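Local coordinates for protein mitomycin biosynthesis 6-O-methyltransferase (Streptomyces lavendulae, PDB 3GWZ) that catalyses transfer of the S-methyl group of S-adenosyl-L-methionine to the 6-hydroxyl of 6-demethylmitomycins A and B, completing the quinone methoxy group of mitomycins A and B, at residues P71-A74 / T75-A78; G82-E85 / Q86-R89; P126-T129 / D130-Q134. All coordinates share one frame; numbering follows the deposited sequence.

Contact 1: residues P71-A74 / T75-A78; sequences PRTA and TALA
Thr73, the N-cap of helix 74-81, caps Ala76 N through its side chain, where strand 72-73 turns into that helix of the O-methyltransferase dimerisation domain. The tight side is the first helical turn. Thr73 OG1 accepts from Ala76 N at 2.9 Å, while Thr73 O starts the regular i to i+4 series by taking the N-H of Leu77 at 2.8 Å in an almost straight bond (173° at the hydrogen). One residue thus engages two successive N-H groups, one through its side chain and one through its carbonyl. The hydroxyl reaches its donor because chi1 of 68° sets OG1 between the backbone N and the carbonyl carbon, within bonding distance of Ala76 N. The next bond in the series is Ala78 N to Ala74 O, 2.8 Å.

The looser side begins at Arg72, just before the cap. Its CB lies 3.9 Å from CD2 of Leu77, the fourth residue after the cap. Beyond CB the arginine bends at chi2 (-83°) and departs, to make a salt bridge with Glu243 of the second subunit. Leu77, in contrast, is buried against Leu88 and Leu92 of helix 85-97. Its branch point also packs on the capping residue: Leu77 CG sits 3.3 Å from Thr73 O, the oxygen that holds Leu77 N.

Contact 2: residues G82-E85 / Q86-R89; sequences GAHE and QTLR
Ala83, two residues before helix 85-97, meets Leu88 in its first turn, opening an N-terminal cap with a hydrophobic staple in the dimerisation domain. Ala83 CB touches Leu88 CD2 at 4.1 Å, a light apolar contact between the residue before the cap and the fourth residue after it. Val150 of the third subunit packs on both residues.

His84 comes next, as the N-cap. Its ring, swung out with CG anti to the backbone N (chi1 -180°), crosses the Thr87 side chain at about a right angle and brings ND1 within 2.9 Å of Thr87 OG1. They are hydrogen-bonded, although the geometry leaves the donor open. Thr87 N also points at ND1, but at 3.4 Å this capping bond is weak. The stronger hold on the backbone comes from His84 O, which accepts from Leu88 N at 2.9 Å with an angle of 167° at the hydrogen. CE1 of the same ring lies against Gln86 CB.

Glu85 starts the helix and forms its i to i+4 pair with Arg89. The backbone bond from Arg89 N to Glu85 O is matched by a salt bridge, the two side chains running alongside each other. Their flat ends are strongly turned, 66° between planes. Both ends have further partners: Thr75 OG1 bonds to Glu85 OE2, and Asp108 pairs with Arg89 NH2. In the bridge itself, Arg89 NH2 donates to the anti lone pair of Glu85 OE2 at 2.9 Å, with that oxygen almost in the guanidinium plane.

Contact 3: residues P126-T129 / D130-Q134; sequences PVAT and DARFQ
Asp130, Thr129 and Ala128 carry most of this contact, which is a single stretch of the alpha-helix 126-135 held by its i to i+4 bonds. At Asp130 the backbone N donates to Pro126 O at 2.9 Å, and Asp130 CB lies 3.2 Å from the same oxygen. The carboxylate then leads away from the first turn, and OD1 comes to the edge of the Phe133 ring, in its plane. That ring also stacks edge-to-face with His139, and its side chain is about 4 Å from a bound 2-methyl-2,4-pentanediol molecule at the nearest atoms.

Thr129 serves the helix through its carbonyl, whose oxygen accepts from Phe133 N at 3.0 Å. Its hydroxyl faces the other way along the chain: with chi1 of 49°, OG1 folds back towards the start of the helix, where it hydrogen-bonds to Ser125 O and also to Ser185 OG on helix 173-197, so that this small side chain joins two helices.

Ala128 contributes chiefly its carbonyl oxygen. Arg132 N reaches it only weakly at 3.4 Å, whereas Arg132 NH1 binds it at 3.0 Å. The arginine chain runs extended from CG to NE, then chi4 of 79° turns the guanidinium so that the oxygen lies at its edge, in its plane. Relative to the carbonyl, however, NH1 stands above the plane, 42° out of it.

Since Arg132 NH2 also bonds to Leu119 O, one guanidinium grips two backbone carbonyls, joining the helix to the loop before it; the charge would probably polarise the Ala128 carbonyl, whose oxygen also takes the weak bond from Arg132 N.

In the fold
The three contacts follow one another in series along the chain; none nests within or crosses another. Contact 1 closes the turn from strand 72-73 into helix 74-81, and contact 2 the turn from that helix into helix 85-97. With centres 9 Å apart, these two touch directly: Ala83 N probably bonds to Ala78 O at 3.0 Å, and Leu88 CD2 packs on Ala78 N, so the two consecutive helices are tied together at this corner. Contact 3 closes no loop beyond its own helical turns. It lies 23 to 24 Å away, centre to centre, on helix 126-135 beside helix 173-197. Contacts 2 and 3 both touch the third subunit.

Contact 1: residues P71-A74 / T75-A78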
loop_
_atom_site.group_PDB
_atom_site.type_symbol
_atom_site.label_atom_id
_atom_site.label_comp_id
_atom_site.label_asym_id
_atom_site.label_seq_id
_atom_site.Cartn_x
_atom_site.Cartn_y
_atom_site.Cartn_z
ATOM N N PRO A 71 -1.978 -15.824 -1.874
ATOM C CA PRO A 71 -0.732 -16.595 -1.792
ATOM C C PRO A 71 0.039 -16.543 -3.104
ATOM O O PRO A 71 -0.564 -16.341 -4.161
ATOM C CB PRO A 71 -1.212 -18.035 -1.524
ATOM C CG PRO A 71 -2.710 -17.959 -1.358
ATOM C CD PRO A 71 -3.157 -16.694 -2.012
ATOM N N ARG A 72 1.359 -16.701 -3.030
ATOM C CA ARG A 72 2.206 -16.751 -4.218
ATOM C C ARG A 72 3.236 -17.851 -4.043
ATOM O O ARG A 72 3.589 -18.211 -2.915
ATOM C CB ARG A 72 2.922 -15.419 -4.436
ATOM C CG ARG A 72 1.997 -14.207 -4.489
ATOM C CD ARG A 72 1.382 -14.004 -5.867
ATOM N NE ARG A 72 0.301 -13.024 -5.798
ATOM C CZ ARG A 72 -0.539 -12.746 -6.789
ATOM N NH1 ARG A 72 -0.431 -13.369 -7.955
ATOM N NH2 ARG A 72 -1.487 -11.838 -6.609
ATOM N N THR A 73 3.719 -18.384 -5.153
ATOM C CA THR A 73 4.719 -19.436 -5.102
ATOM C C THR A 73 6.109 -18.866 -4.819
ATOM O O THR A 73 6.393 -17.697 -5.114
ATOM C CB THR A 73 4.776 -20.222 -6.423
ATOM O OG1 THR A 73 5.285 -19.375 -7.460
ATOM C CG2 THR A 73 3.385 -20.746 -6.814
ATOM N N ALA A 74 6.971 -19.696 -4.245
ATOM C CA ALA A 74 8.369 -19.324 -4.062
ATOM C C ALA A 74 8.973 -18.933 -5.411
ATOM O O ALA A 74 9.752 -17.991 -5.498
ATOM C CB ALA A 74 9.152 -20.474 -3.434
ATOM N N THR A 75 8.604 -19.658 -6.465
ATOM C CA THR A 75 9.057 -19.327 -7.814
ATOM C C THR A 75 8.717 -17.886 -8.171
ATOM O O THR A 75 9.588 -17.115 -8.580
ATOM C CB THR A 75 8.429 -20.258 -8.879
ATOM O OG1 THR A 75 8.775 -21.617 -8.591
ATOM C CG2 THR A 75 8.935 -19.895 -10.271
ATOM N N ALA A 76 7.448 -17.528 -8.009
ATOM C CA ALA A 76 6.971 -16.199 -8.386
ATOM C C ALA A 76 7.580 -15.113 -7.497
ATOM O O ALA A 76 7.977 -14.051 -7.982
ATOM C CB ALA A 76 5.457 -16.141 -8.324
ATOM N N LEU A 77 7.641 -15.378 -6.196
ATOM C CA LEU A 77 8.258 -14.442 -5.271
ATOM C C LEU A 77 9.740 -14.233 -5.595
ATOM O O LEU A 77 10.251 -13.117 -5.500
ATOM C CB LEU A 77 8.074 -14.912 -3.826
ATOM C CG LEU A 77 6.639 -14.930 -3.305
ATOM C CD1 LEU A 77 6.578 -15.653 -1.964
ATOM C CD2 LEU A 77 6.074 -13.509 -3.185
ATOM N N ALA A 78 10.426 -15.304 -5.985
ATOM C CA ALA A 78 11.836 -15.209 -6.362
ATOM C C ALA A 78 12.027 -14.367 -7.619
ATOM O O ALA A 78 12.915 -13.520 -7.680
ATOM C CB ALA A 78 12.450 -16.595 -6.542
#

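Contact 2: residues G82-E85 / Q86-R89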
loop_
_atom_site.group_PDB
_atom_site.type_symbol
_atom_site.label_atom_id
_atom_site.label_comp_id
_atom_site.label_asym_id
_atom_site.label_seq_id
_atom_site.Cartn_x
_atom_site.Cartn_y
_atom_site.Cartn_z
ATOM N N GLY A 82 14.101 -10.813 -7.386
ATOM C CA GLY A 82 15.460 -11.016 -7.852
ATOM C C GLY A 82 16.239 -11.980 -6.964
ATOM O O GLY A 82 17.460 -11.882 -6.838
ATOM N N ALA A 83 15.537 -12.918 -6.344
ATOM C CA ALA A 83 16.192 -13.886 -5.470
ATOM C C ALA A 83 16.410 -15.206 -6.184
ATOM O O ALA A 83 15.740 -15.510 -7.166
ATOM C CB ALA A 83 15.378 -14.098 -4.196
ATOM N N HIS A 84 17.370 -15.976 -5.689
ATOM C CA HIS A 84 17.634 -17.320 -6.173
ATOM C C HIS A 84 16.523 -18.247 -5.670
ATOM O O HIS A 84 16.294 -18.367 -4.459
ATOM C CB HIS A 84 19.000 -17.760 -5.657
ATOM C CG HIS A 84 19.409 -19.132 -6.086
ATOM N ND1 HIS A 84 19.270 -20.234 -5.273
ATOM C CD2 HIS A 84 19.985 -19.576 -7.228
ATOM C CE1 HIS A 84 19.730 -21.302 -5.899
ATOM N NE2 HIS A 84 20.174 -20.930 -7.087
ATOM N N GLU A 85 15.832 -18.895 -6.604
ATOM C CA GLU A 85 14.596 -19.612 -6.297
ATOM C C GLU A 85 14.718 -20.636 -5.153
ATOM O O GLU A 85 13.981 -20.568 -4.167
ATOM C CB GLU A 85 14.048 -20.298 -7.560
ATOM C CG GLU A 85 12.682 -20.932 -7.330
ATOM C CD GLU A 85 12.156 -21.681 -8.545
ATOM O OE1 GLU A 85 12.671 -21.468 -9.666
ATOM O OE2 GLU A 85 11.222 -22.486 -8.366
ATOM N N GLN A 86 15.618 -21.598 -5.309
ATOM C CA GLN A 86 15.820 -22.626 -4.283
ATOM C C GLN A 86 16.134 -22.002 -2.911
ATOM O O GLN A 86 15.669 -22.485 -1.879
ATOM C CB GLN A 86 16.931 -23.607 -4.707
ATOM C CG GLN A 86 17.320 -24.635 -3.632
ATOM C CD GLN A 86 18.605 -25.410 -3.952
ATOM O OE1 GLN A 86 19.212 -25.243 -5.015
ATOM N NE2 GLN A 86 19.025 -26.260 -3.018
ATOM N N THR A 87 16.917 -20.928 -2.893
ATOM C CA THR A 87 17.308 -20.324 -1.603
ATOM C C THR A 87 16.168 -19.540 -0.945
ATOM O O THR A 87 15.989 -19.593 0.274
ATOM C CB THR A 87 18.574 -19.442 -1.729
ATOM O OG1 THR A 87 19.597 -20.171 -2.412
ATOM C CG2 THR A 87 19.097 -19.052 -0.351
ATOM N N LEU A 88 15.385 -18.822 -1.746
ATOM C CA LEU A 88 14.226 -18.120 -1.213
ATOM C C LEU A 88 13.232 -19.130 -0.634
ATOM O O LEU A 88 12.628 -18.887 0.405
ATOM C CB LEU A 88 13.549 -17.273 -2.294
ATOM C CG LEU A 88 12.424 -16.383 -1.762
ATOM C CD1 LEU A 88 12.958 -15.475 -0.652
ATOM C CD2 LEU A 88 11.790 -15.566 -2.877
ATOM N N ARG A 89 13.079 -20.266 -1.308
ATOM C CA ARG A 89 12.235 -21.349 -0.804
ATOM C C ARG A 89 12.715 -21.867 0.563
ATOM O O ARG A 89 11.916 -22.055 1.471
ATOM C CB ARG A 89 12.145 -22.503 -1.817
ATOM C CG ARG A 89 11.211 -23.636 -1.383
ATOM C CD ARG A 89 11.012 -24.683 -2.479
ATOM N NE ARG A 89 10.343 -24.092 -3.633
ATOM C CZ ARG A 89 10.937 -23.877 -4.800
ATOM N NH1 ARG A 89 12.200 -24.241 -4.975
ATOM N NH2 ARG A 89 10.261 -23.325 -5.796
#

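Contact 3: residues P126-T129 / D130-Q134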
loop_
_atom_site.group_PDB
_atom_site.type_symbol
_atom_site.label_atom_id
_atom_site.label_comp_id
_atom_site.label_asym_id
_atom_site.label_seq_id
_atom_site.Cartn_x
_atom_site.Cartn_y
_atom_site.Cartn_z
ATOM N N PRO A 126 6.342 0.972 14.290
ATOM C CA PRO A 126 7.682 0.839 14.868
ATOM C C PRO A 126 8.361 -0.448 14.394
ATOM O O PRO A 126 9.518 -0.415 13.974
ATOM C CB PRO A 126 7.408 0.811 16.376
ATOM C CG PRO A 126 6.113 1.569 16.527
ATOM C CD PRO A 126 5.310 1.175 15.321
ATOM N N VAL A 127 7.647 -1.569 14.419
ATOM C CA VAL A 127 8.300 -2.842 14.119
ATOM C C VAL A 127 8.727 -2.934 12.658
ATOM O O VAL A 127 9.823 -3.405 12.362
ATOM C CB VAL A 127 7.428 -4.058 14.494
ATOM C CG1 VAL A 127 8.155 -5.354 14.140
ATOM C CG2 VAL A 127 7.101 -4.033 15.975
ATOM N N ALA A 128 7.870 -2.477 11.746
ATOM C CA ALA A 128 8.185 -2.514 10.318
ATOM C C ALA A 128 9.360 -1.611 9.958
ATOM O O ALA A 128 10.220 -1.984 9.159
ATOM C CB ALA A 128 6.965 -2.139 9.477
ATOM N N THR A 129 9.392 -0.411 10.527
ATOM C CA THR A 129 10.495 0.497 10.215
ATOM C C THR A 129 11.769 0.002 10.869
ATOM O O THR A 129 12.853 0.106 10.280
ATOM C CB THR A 129 10.215 1.947 10.652
ATOM O OG1 THR A 129 9.759 1.959 12.014
ATOM C CG2 THR A 129 9.164 2.564 9.740
ATOM N N ASP A 130 11.647 -0.555 12.072
ATOM C CA ASP A 130 12.835 -1.035 12.774
ATOM C C ASP A 130 13.437 -2.240 12.043
ATOM O O ASP A 130 14.660 -2.371 11.932
ATOM C CB ASP A 130 12.526 -1.377 14.236
ATOM C CG ASP A 130 13.697 -1.085 15.165
ATOM O OD1 ASP A 130 14.735 -0.565 14.697
ATOM O OD2 ASP A 130 13.575 -1.374 16.370
ATOM N N ALA A 131 12.582 -3.121 11.537
ATOM C CA ALA A 131 13.084 -4.294 10.820
ATOM C C ALA A 131 13.940 -3.853 9.637
ATOM O O ALA A 131 14.994 -4.425 9.386
ATOM C CB ALA A 131 11.945 -5.182 10.356
ATOM N N ARG A 132 13.493 -2.824 8.921
ATOM C CA ARG A 132 14.229 -2.334 7.754
ATOM C C ARG A 132 15.505 -1.584 8.124
ATOM O O ARG A 132 16.494 -1.641 7.398
ATOM C CB ARG A 132 13.322 -1.469 6.866
ATOM C CG ARG A 132 12.279 -2.308 6.127
ATOM C CD ARG A 132 11.132 -1.494 5.548
ATOM N NE ARG A 132 10.260 -2.369 4.768
ATOM C CZ ARG A 132 9.342 -3.175 5.295
ATOM N NH1 ARG A 132 9.153 -3.203 6.610
ATOM N NH2 ARG A 132 8.602 -3.948 4.504
ATOM N N PHE A 133 15.461 -0.876 9.251
ATOM C CA PHE A 133 16.624 -0.184 9.824
ATOM C C PHE A 133 17.696 -1.214 10.187
ATOM O O PHE A 133 18.861 -1.074 9.819
ATOM C CB PHE A 133 16.141 0.595 11.065
ATOM C CG PHE A 133 17.226 1.340 11.835
ATOM C CD1 PHE A 133 18.179 2.100 11.186
ATOM C CD2 PHE A 133 17.223 1.326 13.229
ATOM C CE1 PHE A 133 19.156 2.804 11.914
ATOM C CE2 PHE A 133 18.185 2.027 13.969
ATOM C CZ PHE A 133 19.153 2.770 13.299
ATOM N N GLN A 134 17.284 -2.263 10.890
ATOM C CA GLN A 134 18.190 -3.328 11.322
ATOM C C GLN A 134 18.746 -4.158 10.160
ATOM O O GLN A 134 19.782 -4.811 10.293
ATOM C CB GLN A 134 17.463 -4.264 12.286
ATOM C CG GLN A 134 17.082 -3.621 13.602
ATOM C CD GLN A 134 16.134 -4.484 14.404
ATOM O OE1 GLN A 134 15.839 -5.623 14.024
ATOM N NE2 GLN A 134 15.635 -3.946 15.511
#